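Local coordinates for protein putative decarboxylase involved in desferrioxamine biosynthesis (Erwinia amylovora, PDB 5O5C) that is a pyridoxal-phosphate enzyme of group II decarboxylases that probably decarboxylates lysine in the biosynthesis of the siderophore desferrioxamine, at residues Ala177-Leu180 with Ala181-Ser184; Pro191-Ile195 with Lys196-Leu200; Lys221-Ala224 with Ile225-Leu228; Val343-Lys346 with His347-Ser350. All blocks are in the same frame, centred on the assembly; numbering follows the deposited sequence.

Interaction 1 of 4, residues Ala177-Leu180 with Ala181-Ser184; sequences AMLL and ARDS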
ATOM      1  N   ALA B 177       5.878   8.826  10.406  1.00 20.38           N
ATOM      2  CA  ALA B 177       5.927   9.661  11.630  1.00 21.06           C
ATOM      3  C   ALA B 177       7.190   9.479  12.481  1.00 21.27           C
ATOM      4  O   ALA B 177       7.829  10.486  12.908  1.00 18.71           O
ATOM      5  CB  ALA B 177       4.681   9.497  12.489  1.00 19.72           C
ATOM      6  N   MET B 178       7.586   8.228  12.711  1.00 20.33           N
ATOM      7  CA  MET B 178       8.788   7.996  13.484  1.00 20.56           C
ATOM      8  C   MET B 178      10.052   8.299  12.636  1.00 21.21           C
ATOM      9  O   MET B 178      11.085   8.674  13.180  1.00 19.24           O
ATOM     10  CB  MET B 178       8.804   6.581  14.041  1.00 23.76           C
ATOM     11  CG  MET B 178       7.616   6.237  14.941  1.00 26.67           C
ATOM     12  SD  MET B 178       7.408   7.384  16.314  1.00 29.32           S
ATOM     13  CE  MET B 178       8.854   7.229  17.214  1.00 34.86           C
ATOM     14  N   LEU B 179       9.936   8.187  11.309  1.00 21.20           N
ATOM     15  CA  LEU B 179      11.020   8.470  10.422  1.00 21.10           C
ATOM     16  C   LEU B 179      11.348   9.989  10.479  1.00 20.39           C
ATOM     17  O   LEU B 179      12.506  10.368  10.711  1.00 15.66           O
ATOM     18  CB  LEU B 179      10.706   8.005   9.016  1.00 22.31           C
ATOM     19  CG  LEU B 179      11.663   8.346   7.858  1.00 24.60           C
ATOM     20  CD1 LEU B 179      13.106   7.941   8.040  1.00 25.23           C
ATOM     21  CD2 LEU B 179      11.070   7.703   6.609  1.00 26.78           C
ATOM     22  N   LEU B 180      10.310  10.805  10.305  1.00 19.03           N
ATOM     23  CA  LEU B 180      10.412  12.235  10.407  1.00 20.82           C
ATOM     24  C   LEU B 180      10.873  12.654  11.799  1.00 20.84           C
ATOM     25  O   LEU B 180      11.750  13.477  11.895  1.00 21.50           O
ATOM     26  CB  LEU B 180       9.121  12.947  10.027  1.00 21.13           C
ATOM     27  CG  LEU B 180       8.964  13.259   8.549  1.00 22.34           C
ATOM     28  CD1 LEU B 180       9.112  12.017   7.707  1.00 25.36           C
ATOM     29  CD2 LEU B 180       7.641  13.919   8.213  1.00 22.84           C
ATOM     30  N   ALA B 181      10.324  12.071  12.863  1.00 24.18           N
ATOM     31  CA  ALA B 181      10.764  12.435  14.237  1.00 21.90           C
ATOM     32  C   ALA B 181      12.214  12.159  14.397  1.00 20.20           C
ATOM     33  O   ALA B 181      12.920  13.007  14.862  1.00 25.12           O
ATOM     34  CB  ALA B 181       9.990  11.688  15.311  1.00 21.18           C
ATOM     35  N   ARG B 182      12.639  10.951  14.068  1.00 23.42           N
ATOM     36  CA  ARG B 182      14.035  10.561  14.029  1.00 24.28           C
ATOM     37  C   ARG B 182      14.875  11.532  13.208  1.00 25.77           C
ATOM     38  O   ARG B 182      15.828  12.116  13.759  1.00 24.95           O
ATOM     39  CB  ARG B 182      14.215   9.151  13.453  1.00 27.27           C
ATOM     40  CG  ARG B 182      15.626   8.604  13.526  1.00 27.52           C
ATOM     41  CD  ARG B 182      15.797   7.380  12.650  1.00 32.95           C
ATOM     42  NE  ARG B 182      15.832   7.780  11.232  1.00 35.78           N
ATOM     43  CZ  ARG B 182      16.008   6.971  10.202  1.00 36.78           C
ATOM     44  NH1 ARG B 182      16.192   5.660  10.359  1.00 42.28           N
ATOM     45  NH2 ARG B 182      16.019   7.483   8.986  1.00 38.69           N
ATOM     46  N   ASP B 183      14.568  11.679  11.909  1.00 23.56           N
ATOM     47  CA  ASP B 183      15.380  12.562  11.056  1.00 25.33           C
ATOM     48  C   ASP B 183      15.341  14.026  11.388  1.00 23.76           C
ATOM     49  O   ASP B 183      16.380  14.664  11.390  1.00 25.75           O
ATOM     50  CB  ASP B 183      15.124  12.375   9.567  1.00 26.49           C
ATOM     51  CG  ASP B 183      15.578  11.020   9.061  1.00 25.17           C
ATOM     52  OD1 ASP B 183      15.909  10.141   9.860  1.00 27.63           O
ATOM     53  OD2 ASP B 183      15.572  10.840   7.853  1.00 26.50           O
ATOM     54  N   SER B 184      14.187  14.580  11.721  1.00 27.18           N
ATOM     55  CA  SER B 184      14.163  16.012  12.146  1.00 26.66           C
ATOM     56  C   SER B 184      14.976  16.314  13.410  1.00 27.14           C
ATOM     57  O   SER B 184      15.564  17.417  13.548  1.00 27.99           O
ATOM     58  CB  SER B 184      12.767  16.479  12.394  1.00 28.88           C
ATOM     59  OG  SER B 184      12.303  15.859  13.587  1.00 33.00           O
TER
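A chi1 near 180° (173°) turns the branch of Leu-179 away from its own N, and Arg-182 does the same one turn on, with its chain bent at chi3 (74°). The two side chains therefore meet along one flank of the alpha-helix 170-189, which belongs to the large domain of this fold type I pyridoxal-phosphate enzyme. The end of Leu-179 reaches the guanidinium group, with CD1 3.1 Å from Arg-182 NH2, a shortness that is doubtful. The helix is held by regular i to i+4 bonds. The straightest runs from Asp-183 N to Leu-179 O at 2.7 Å, with 175° at the hydrogen. Ser-184 N bonds to Leu-180 O at 2.7 Å. Asp-183 also fixes the arginine head. NE and NH2 of Arg-182 grip it side-on, and both use the same oxygen. The guanidinium also bonds to main-chain oxygens: NH1 to Leu-226 O and to Ile-225 O of the second subunit, NH2 to Ala-224 O of the second subunit. The salt bridge thus probably orients an arginine that ties the helix into the dimer interface. On another flank, Leu-180 packs on Phe-341 and Val-343. Arg-182 NE lies 2.7 Å from Asp-183 OD1, and NH2 approaches the syn lone pair of that oxygen.

Interaction 2 of 4, residues Pro191-Ile195 with Lys196-Leu200; sequences PGHLI and KHRGL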
ATOM      1  N   PRO B 191      24.310  19.538  13.434  1.00 47.71           N
ATOM      2  CA  PRO B 191      24.484  20.462  12.311  1.00 49.69           C
ATOM      3  C   PRO B 191      24.781  19.826  10.965  1.00 44.06           C
ATOM      4  O   PRO B 191      25.827  19.215  10.796  1.00 41.49           O
ATOM      5  CB  PRO B 191      25.679  21.338  12.778  1.00 54.39           C
ATOM      6  CG  PRO B 191      25.888  21.022  14.246  1.00 50.63           C
ATOM      7  CD  PRO B 191      24.664  20.262  14.670  1.00 53.81           C
ATOM      8  N   GLY B 192      23.844  19.953  10.023  1.00 44.01           N
ATOM      9  CA  GLY B 192      23.968  19.327   8.690  1.00 46.36           C
ATOM     10  C   GLY B 192      24.547  17.909   8.671  1.00 43.48           C
ATOM     11  O   GLY B 192      25.384  17.599   7.821  1.00 49.75           O
ATOM     12  N   HIS B 193      24.143  17.079   9.640  1.00 39.58           N
ATOM     13  CA  HIS B 193      24.364  15.621   9.616  1.00 35.74           C
ATOM     14  C   HIS B 193      22.999  15.022   9.299  1.00 37.93           C
ATOM     15  O   HIS B 193      22.195  14.813  10.223  1.00 36.38           O
ATOM     16  CB  HIS B 193      24.825  15.094  10.978  1.00 32.84           C
ATOM     17  CG  HIS B 193      25.024  13.608  11.014  1.00 33.50           C
ATOM     18  ND1 HIS B 193      24.029  12.710  10.674  1.00 32.43           N
ATOM     19  CD2 HIS B 193      26.103  12.861  11.353  1.00 31.82           C
ATOM     20  CE1 HIS B 193      24.498  11.480  10.768  1.00 30.53           C
ATOM     21  NE2 HIS B 193      25.753  11.544  11.183  1.00 32.77           N
ATOM     22  N   LEU B 194      22.740  14.751   8.016  1.00 35.64           N
ATOM     23  CA  LEU B 194      21.435  14.234   7.590  1.00 35.37           C
ATOM     24  C   LEU B 194      21.402  12.717   7.474  1.00 32.84           C
ATOM     25  O   LEU B 194      22.119  12.123   6.630  1.00 32.62           O
ATOM     26  CB  LEU B 194      21.013  14.842   6.257  1.00 38.89           C
ATOM     27  CG  LEU B 194      20.614  16.317   6.227  1.00 40.53           C
ATOM     28  CD1 LEU B 194      20.180  16.684   4.815  1.00 40.76           C
ATOM     29  CD2 LEU B 194      19.501  16.614   7.228  1.00 44.43           C
ATOM     30  N   ILE B 195      20.523  12.100   8.260  1.00 27.79           N
ATOM     31  CA  ILE B 195      20.436  10.647   8.344  1.00 30.86           C
ATOM     32  C   ILE B 195      20.323  10.012   6.953  1.00 29.69           C
ATOM     33  O   ILE B 195      21.002   9.017   6.679  1.00 29.84           O
ATOM     34  CB  ILE B 195      19.342  10.159   9.323  1.00 28.69           C
ATOM     35  CG1 ILE B 195      19.754  10.479  10.761  1.00 27.97           C
ATOM     36  CG2 ILE B 195      19.113   8.655   9.175  1.00 29.24           C
ATOM     37  CD1 ILE B 195      18.717  10.211  11.815  1.00 25.00           C
ATOM     38  N   LYS B 196      19.513  10.637   6.097  1.00 30.32           N
ATOM     39  CA  LYS B 196      19.265  10.219   4.708  1.00 31.86           C
ATOM     40  C   LYS B 196      20.505   9.832   3.931  1.00 28.73           C
ATOM     41  O   LYS B 196      20.511   8.879   3.182  1.00 27.69           O
ATOM     42  CB  LYS B 196      18.675  11.378   3.919  1.00 34.81           C
ATOM     43  CG  LYS B 196      17.184  11.369   3.758  1.00 36.08           C
ATOM     44  CD  LYS B 196      16.767  12.658   3.069  1.00 31.62           C
ATOM     45  CE  LYS B 196      17.074  12.660   1.603  1.00 29.75           C
ATOM     46  NZ  LYS B 196      16.477  13.883   1.038  1.00 28.00           N
ATOM     47  N   HIS B 197      21.532  10.652   4.082  1.00 26.76           N
ATOM     48  CA  HIS B 197      22.801  10.424   3.482  1.00 26.58           C
ATOM     49  C   HIS B 197      23.771   9.536   4.291  1.00 24.79           C
ATOM     50  O   HIS B 197      24.388   8.613   3.735  1.00 22.23           O
ATOM     51  CB  HIS B 197      23.452  11.760   3.132  1.00 28.07           C
ATOM     52  CG  HIS B 197      22.600  12.642   2.269  1.00 28.17           C
ATOM     53  ND1 HIS B 197      22.842  13.988   2.124  1.00 27.72           N
ATOM     54  CD2 HIS B 197      21.496  12.379   1.523  1.00 30.94           C
ATOM     55  CE1 HIS B 197      21.927  14.517   1.329  1.00 29.47           C
ATOM     56  NE2 HIS B 197      21.111  13.560   0.931  1.00 30.84           N
ATOM     57  N   ARG B 198      23.923   9.815   5.570  1.00 28.32           N
ATOM     58  CA  ARG B 198      25.051   9.308   6.341  1.00 28.60           C
ATOM     59  C   ARG B 198      24.678   8.212   7.299  1.00 30.53           C
ATOM     60  O   ARG B 198      25.534   7.596   7.959  1.00 28.40           O
ATOM     61  CB  ARG B 198      25.710  10.490   7.040  1.00 35.80           C
ATOM     62  CG  ARG B 198      26.500  11.373   6.053  1.00 39.62           C
ATOM     63  CD  ARG B 198      27.307  12.437   6.775  1.00 42.68           C
ATOM     64  NE  ARG B 198      28.275  11.799   7.671  1.00 47.26           N
ATOM     65  CZ  ARG B 198      28.945  12.407   8.652  1.00 52.29           C
ATOM     66  NH1 ARG B 198      28.801  13.709   8.891  1.00 58.07           N
ATOM     67  NH2 ARG B 198      29.783  11.698   9.400  1.00 57.80           N
ATOM     68  N   GLY B 199      23.390   7.894   7.330  1.00 29.62           N
ATOM     69  CA  GLY B 199      22.868   7.042   8.358  1.00 29.46           C
ATOM     70  C   GLY B 199      22.985   7.726   9.694  1.00 30.74           C
ATOM     71  O   GLY B 199      23.155   8.947   9.752  1.00 27.79           O
ATOM     72  N   LEU B 200      22.949   6.898  10.739  1.00 36.63           N
ATOM     73  CA  LEU B 200      22.636   7.303  12.089  1.00 32.45           C
ATOM     74  C   LEU B 200      23.860   7.827  12.792  1.00 31.30           C
ATOM     75  O   LEU B 200      24.928   7.203  12.707  1.00 25.01           O
ATOM     76  CB  LEU B 200      22.119   6.130  12.909  1.00 32.33           C
ATOM     77  CG  LEU B 200      20.765   5.438  12.782  1.00 30.13           C
ATOM     78  CD1 LEU B 200      20.775   4.342  13.801  1.00 28.55           C
ATOM     79  CD2 LEU B 200      19.557   6.354  12.981  1.00 31.57           C
TER
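The short helix 195-198 follows the long helix 170-189, and this contact spans its N-cap and its C-terminal end. His-193 meets Arg-198 and Gly-199 across it. Leu-194 is the N-cap residue, and its carbonyl oxygen takes two bonds. Arg-198 N donates to Leu-194 O at 3.1 Å in the carbonyl plane. His-197 N donates to Leu-194 O at 3.0 Å from above that plane. Gly-199 N closes the turn on Ile-195 O at 2.7 Å, and Gly-199 then leaves the helix with positive phi. With chi1 at 178°, the His-193 side chain extends on the far side from its own N, and the ring end turns back to the helix end. Its CE1 points edge-on at Gly-199 O, 3.0 Å away. Its CD2 sits over one face of the Arg-198 guanidinium, 3.7 Å from NH1, with the two planes 33° apart. On the inner side, Ile-195 CD1 packs 4.1 Å from Leu-200 CD2. Ile-195 also rests on Arg-182 and Asp-183, and Leu-200 meets Leu-200 of the second subunit. The imidazole and guanidinium meet without a bond between them. A positive charge on His-193 would probably be disfavoured by the arginine, while Gly-199 O beside CE1 would partly offset this.

Interaction 3 of 4, residues Lys221-Ala224 with Ile225-Leu228; sequences KSMA and ILGL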
ATOM      1  N   LYS B 221       7.187  -1.701  15.726  1.00 25.82           N
ATOM      2  CA  LYS B 221       7.618  -2.252  14.424  1.00 26.38           C
ATOM      3  C   LYS B 221       8.355  -1.197  13.622  1.00 25.22           C
ATOM      4  O   LYS B 221       9.373  -1.484  12.974  1.00 23.79           O
ATOM      5  CB  LYS B 221       6.442  -2.797  13.607  1.00 29.70           C
ATOM      6  CG  LYS B 221       5.640  -3.938  14.245  1.00 34.25           C
ATOM      7  CD  LYS B 221       4.435  -4.359  13.389  1.00 34.42           C
ATOM      8  CE  LYS B 221       4.180  -5.856  13.466  1.00 38.06           C
ATOM      9  NZ  LYS B 221       2.826  -6.293  13.017  1.00 40.44           N
ATOM     10  N   SER B 222       7.863   0.037  13.667  1.00 22.30           N
ATOM     11  CA  SER B 222       8.474   1.116  12.908  1.00 20.66           C
ATOM     12  C   SER B 222       9.879   1.431  13.435  1.00 20.91           C
ATOM     13  O   SER B 222      10.758   1.631  12.627  1.00 20.81           O
ATOM     14  CB  SER B 222       7.661   2.401  12.920  1.00 19.45           C
ATOM     15  OG  SER B 222       6.398   2.219  12.343  1.00 21.87           O
ATOM     16  N   MET B 223      10.065   1.471  14.760  1.00 20.49           N
ATOM     17  CA  MET B 223      11.394   1.705  15.368  1.00 20.77           C
ATOM     18  C   MET B 223      12.335   0.546  15.120  1.00 19.79           C
ATOM     19  O   MET B 223      13.546   0.779  15.027  1.00 24.31           O
ATOM     20  CB  MET B 223      11.326   1.942  16.865  1.00 22.17           C
ATOM     21  CG  MET B 223      10.445   3.021  17.379  1.00 25.09           C
ATOM     22  SD  MET B 223      10.571   4.627  16.640  1.00 28.62           S
ATOM     23  CE  MET B 223      12.200   5.057  17.153  1.00 30.18           C
ATOM     24  N   ALA B 224      11.815  -0.682  14.937  1.00 21.13           N
ATOM     25  CA  ALA B 224      12.665  -1.791  14.415  1.00 18.96           C
ATOM     26  C   ALA B 224      13.228  -1.530  13.060  1.00 21.07           C
ATOM     27  O   ALA B 224      14.442  -1.673  12.808  1.00 17.24           O
ATOM     28  CB  ALA B 224      11.957  -3.098  14.416  1.00 20.69           C
ATOM     29  N   ILE B 225      12.330  -1.137  12.164  1.00 22.55           N
ATOM     30  CA  ILE B 225      12.718  -0.818  10.846  1.00 21.34           C
ATOM     31  C   ILE B 225      13.735   0.358  10.803  1.00 19.75           C
ATOM     32  O   ILE B 225      14.705   0.320  10.053  1.00 19.43           O
ATOM     33  CB  ILE B 225      11.468  -0.541  10.010  1.00 21.29           C
ATOM     34  CG1 ILE B 225      10.648  -1.825   9.852  1.00 21.77           C
ATOM     35  CG2 ILE B 225      11.821  -0.056   8.624  1.00 23.51           C
ATOM     36  CD1 ILE B 225       9.252  -1.499   9.388  1.00 21.77           C
ATOM     37  N   LEU B 226      13.516   1.380  11.628  1.00 16.37           N
ATOM     38  CA  LEU B 226      14.360   2.527  11.624  1.00 17.45           C
ATOM     39  C   LEU B 226      15.709   2.302  12.255  1.00 16.68           C
ATOM     40  O   LEU B 226      16.456   3.236  12.382  1.00 17.66           O
ATOM     41  CB  LEU B 226      13.659   3.714  12.290  1.00 16.30           C
ATOM     42  CG  LEU B 226      12.422   4.207  11.570  1.00 15.91           C
ATOM     43  CD1 LEU B 226      11.473   4.969  12.436  1.00 15.84           C
ATOM     44  CD2 LEU B 226      12.804   5.018  10.364  1.00 16.01           C
ATOM     45  N   GLY B 227      16.027   1.096  12.703  1.00 20.41           N
ATOM     46  CA  GLY B 227      17.333   0.830  13.225  1.00 20.95           C
ATOM     47  C   GLY B 227      17.566   1.198  14.658  1.00 22.98           C
ATOM     48  O   GLY B 227      18.712   1.213  15.087  1.00 20.59           O
ATOM     49  N   LEU B 228      16.484   1.507  15.391  1.00 26.13           N
ATOM     50  CA  LEU B 228      16.551   1.820  16.810  1.00 27.89           C
ATOM     51  C   LEU B 228      16.002   0.722  17.729  1.00 28.10           C
ATOM     52  O   LEU B 228      16.371   0.641  18.898  1.00 28.36           O
ATOM     53  CB  LEU B 228      15.828   3.129  17.079  1.00 28.64           C
ATOM     54  CG  LEU B 228      16.324   4.317  16.293  1.00 29.04           C
ATOM     55  CD1 LEU B 228      15.328   5.437  16.487  1.00 30.95           C
ATOM     56  CD2 LEU B 228      17.714   4.713  16.746  1.00 31.43           C
TER
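Ile-225 N and Leu-226 N make the last regular helical bonds, to Lys-221 O at 3.1 Å and to Ser-222 O at 2.9 Å. After them the pattern changes. Leu-228 N reaches back five residues to Met-223 O at 3.0 Å, nearly along the C=O axis. Gly-227 N bonds to Ala-224 O at 3.2 Å. This donor stands well above the carbonyl plane, 64° out of it. Gly-227 has positive phi (83°), which swings the chain round so that Leu-228 N faces the last turn. Ser-222 OG bonds to Ser-218 O, one turn earlier in the helix.

The side chains pack around these bonds. Met-223 is bent at both chi2 (-50°) and chi3, which folds its methyl end toward Leu-228. CE then lies 3.2 Å from Leu-228 CD1, a shortness that may be a limit of the model, and the two side chains meet at a slant. Met-223 SD is 4.3 Å from Leu-226 CD1. Leu-226 also lays its branch over a main-chain oxygen, with CG 3.2 Å from Ser-222 O. Ile-225 CG1 lies 3.4 Å from Lys-221 O.

The end of the helix is buried against helix 170-189, where Met-223 and Leu-226 both touch Met-178. Farther out, Leu-228 packs on Ala-204, and Lys-221 packs on Val-352 of the second subunit. The helix begins at Ser-218, a residue of the cofactor pocket, and ends at the dimer interface in a Schellman motif, a common C-terminal helix stop built on a glycine.

Interaction 4 of 4, residues Val343-Lys346 with His347-Ser350; sequences VRDK and HHLS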
ATOM      1  N   VAL B 343       1.581  16.164   8.264  1.00 20.77           N
ATOM      2  CA  VAL B 343       2.611  16.911   9.007  1.00 21.92           C
ATOM      3  C   VAL B 343       2.243  18.400   9.291  1.00 21.75           C
ATOM      4  O   VAL B 343       1.568  19.036   8.514  1.00 21.03           O
ATOM      5  CB  VAL B 343       3.948  16.868   8.301  1.00 23.03           C
ATOM      6  CG1 VAL B 343       4.544  15.466   8.389  1.00 25.40           C
ATOM      7  CG2 VAL B 343       3.870  17.354   6.860  1.00 24.66           C
ATOM      8  N   ARG B 344       2.712  18.932  10.405  1.00 21.38           N
ATOM      9  CA  ARG B 344       2.469  20.318  10.756  1.00 22.59           C
ATOM     10  C   ARG B 344       3.254  21.237   9.781  1.00 23.75           C
ATOM     11  O   ARG B 344       2.736  22.227   9.340  1.00 27.70           O
ATOM     12  CB  ARG B 344       2.925  20.552  12.187  1.00 24.87           C
ATOM     13  CG  ARG B 344       2.632  21.913  12.725  1.00 29.06           C
ATOM     14  CD  ARG B 344       2.991  22.070  14.203  1.00 27.92           C
ATOM     15  NE  ARG B 344       2.269  23.244  14.619  1.00 28.50           N
ATOM     16  CZ  ARG B 344       1.243  23.300  15.451  1.00 34.24           C
ATOM     17  NH1 ARG B 344       0.771  22.214  16.010  1.00 45.01           N
ATOM     18  NH2 ARG B 344       0.652  24.448  15.701  1.00 34.24           N
ATOM     19  N   ASP B 345       4.474  20.827   9.446  1.00 24.06           N
ATOM     20  CA  ASP B 345       5.424  21.562   8.638  1.00 25.47           C
ATOM     21  C   ASP B 345       5.966  20.719   7.490  1.00 22.90           C
ATOM     22  O   ASP B 345       6.782  19.823   7.686  1.00 26.38           O
ATOM     23  CB  ASP B 345       6.581  22.037   9.510  1.00 27.18           C
ATOM     24  CG  ASP B 345       7.615  22.877   8.713  1.00 29.80           C
ATOM     25  OD1 ASP B 345       7.241  23.487   7.680  1.00 31.79           O
ATOM     26  OD2 ASP B 345       8.803  22.869   9.111  1.00 31.05           O
ATOM     27  N   LYS B 346       5.542  21.078   6.285  1.00 24.28           N
ATOM     28  CA  LYS B 346       5.812  20.326   5.074  1.00 28.33           C
ATOM     29  C   LYS B 346       7.278  20.149   4.788  1.00 25.80           C
ATOM     30  O   LYS B 346       7.652  19.199   4.128  1.00 28.15           O
ATOM     31  CB  LYS B 346       5.107  20.948   3.843  1.00 32.88           C
ATOM     32  CG  LYS B 346       5.585  22.345   3.445  1.00 37.28           C
ATOM     33  CD  LYS B 346       5.171  22.708   2.022  1.00 44.60           C
ATOM     34  CE  LYS B 346       6.010  23.882   1.512  1.00 50.50           C
ATOM     35  NZ  LYS B 346       5.472  24.515   0.272  1.00 54.14           N
ATOM     36  N   HIS B 347       8.114  21.032   5.308  1.00 24.95           N
ATOM     37  CA  HIS B 347       9.553  20.885   5.152  1.00 27.46           C
ATOM     38  C   HIS B 347      10.108  19.607   5.740  1.00 25.23           C
ATOM     39  O   HIS B 347      11.169  19.195   5.291  1.00 25.11           O
ATOM     40  CB  HIS B 347      10.339  22.107   5.664  1.00 27.80           C
ATOM     41  CG  HIS B 347      10.024  23.369   4.906  1.00 34.43           C
ATOM     42  ND1 HIS B 347      10.488  23.614   3.628  1.00 36.87           N
ATOM     43  CD2 HIS B 347       9.280  24.451   5.246  1.00 33.41           C
ATOM     44  CE1 HIS B 347      10.037  24.782   3.208  1.00 35.37           C
ATOM     45  NE2 HIS B 347       9.313  25.318   4.179  1.00 39.05           N
ATOM     46  N   HIS B 348       9.429  18.987   6.723  1.00 25.16           N
ATOM     47  CA  HIS B 348       9.955  17.778   7.326  1.00 25.79           C
ATOM     48  C   HIS B 348       9.837  16.618   6.350  1.00 27.33           C
ATOM     49  O   HIS B 348      10.660  15.701   6.414  1.00 31.21           O
ATOM     50  CB  HIS B 348       9.299  17.404   8.652  1.00 26.40           C
ATOM     51  CG  HIS B 348       9.534  18.382   9.751  1.00 25.14           C
ATOM     52  ND1 HIS B 348       8.498  18.883  10.506  1.00 22.92           N
ATOM     53  CD2 HIS B 348      10.675  18.931  10.256  1.00 24.35           C
ATOM     54  CE1 HIS B 348       8.978  19.711  11.408  1.00 22.09           C
ATOM     55  NE2 HIS B 348      10.292  19.785  11.259  1.00 23.26           N
ATOM     56  N   LEU B 349       8.841  16.672   5.451  1.00 26.75           N
ATOM     57  CA  LEU B 349       8.659  15.689   4.402  1.00 27.48           C
ATOM     58  C   LEU B 349       9.880  15.638   3.497  1.00 27.22           C
ATOM     59  O   LEU B 349      10.147  14.596   2.879  1.00 20.76           O
ATOM     60  CB  LEU B 349       7.339  15.904   3.601  1.00 28.25           C
ATOM     61  CG  LEU B 349       6.020  15.576   4.406  1.00 26.46           C
ATOM     62  CD1 LEU B 349       4.784  16.165   3.791  1.00 27.80           C
ATOM     63  CD2 LEU B 349       5.777  14.094   4.606  1.00 26.85           C
ATOM     64  N   SER B 350      10.670  16.724   3.452  1.00 29.24           N
ATOM     65  CA  SER B 350      11.924  16.676   2.688  1.00 28.79           C
ATOM     66  C   SER B 350      12.770  15.441   3.084  1.00 29.09           C
ATOM     67  O   SER B 350      13.412  14.831   2.212  1.00 28.39           O
ATOM     68  CB  SER B 350      12.702  18.016   2.724  1.00 28.74           C
ATOM     69  OG  SER B 350      13.667  18.109   3.769  1.00 30.39           O
TER
HETATM   70  O   HOH W   1       5.781  19.020  11.296  1.00 41.48           O
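The chain leaves strand 339-343 at Val-343, turns through Asp-345, and takes helical backbone angles at 347-349. His-348 N bonds to Asp-345 O at 2.9 Å and is nearly straight, with 172° at the hydrogen. Leu-349 N makes a weak bond to Lys-346 O at 3.1 Å. Ser-350 N closes on His-347 O in the same i to i+3 manner.

Asp-345 is the side chain that touches both histidines. Its chi1 of -178° sets CG beside the carbonyl carbon, which carries the carboxylate up beside the following turn. OD1 approaches the His-347 ring at its edge, 3.3 Å from CD2, with carboxylate and ring planes 66° apart. OD2 lies over one face of the His-348 ring, offset toward its rim, and the two side chains cross at about a right angle. Neither is a hydrogen bond, but the negative charge would probably favour protonation of either ring. One water links this group further. It accepts from Asp-345 N at 2.9 Å and meets His-348 ND1 at 2.8 Å in the ring plane, which probably helps to fix the ring's rotation.

On the buried side, Val-343 CG2 lies 3.4 Å from Leu-349 CD1, a tight carbon contact. Both residues pack on Leu-180 of helix 170-189, and the His-348 ring also meets that of Trp-294. Lys-346 and His-347 are exposed, while His-348 lies between surface and core. This is the turn that follows strand 339-343, next to the outermost strand 163-167 of the large-domain sheet, built of successive i to i+3 bonds, one of them weak.

How the interactions relate
Interaction 1 is central to the group, since its helix 170-189 touches the other three. Interactions 1 and 3 are buried. Interactions 2 and 4 are only partly so and carry their histidines at or near the surface. Interaction 1 meets interaction 3 through Met-178 and Met-223, interaction 2 through Arg-182 and Ile-195, and interaction 4 through Leu-180 and Val-343. Interactions 3 and 4 do not touch, their nearest atoms being about 12 Å apart. Interactions 1, 2 and 3 reach the second subunit, while interaction 4 does not. The buried salt bridge of interaction 1 contrasts with the mainly apolar side-chain packing of interaction 3.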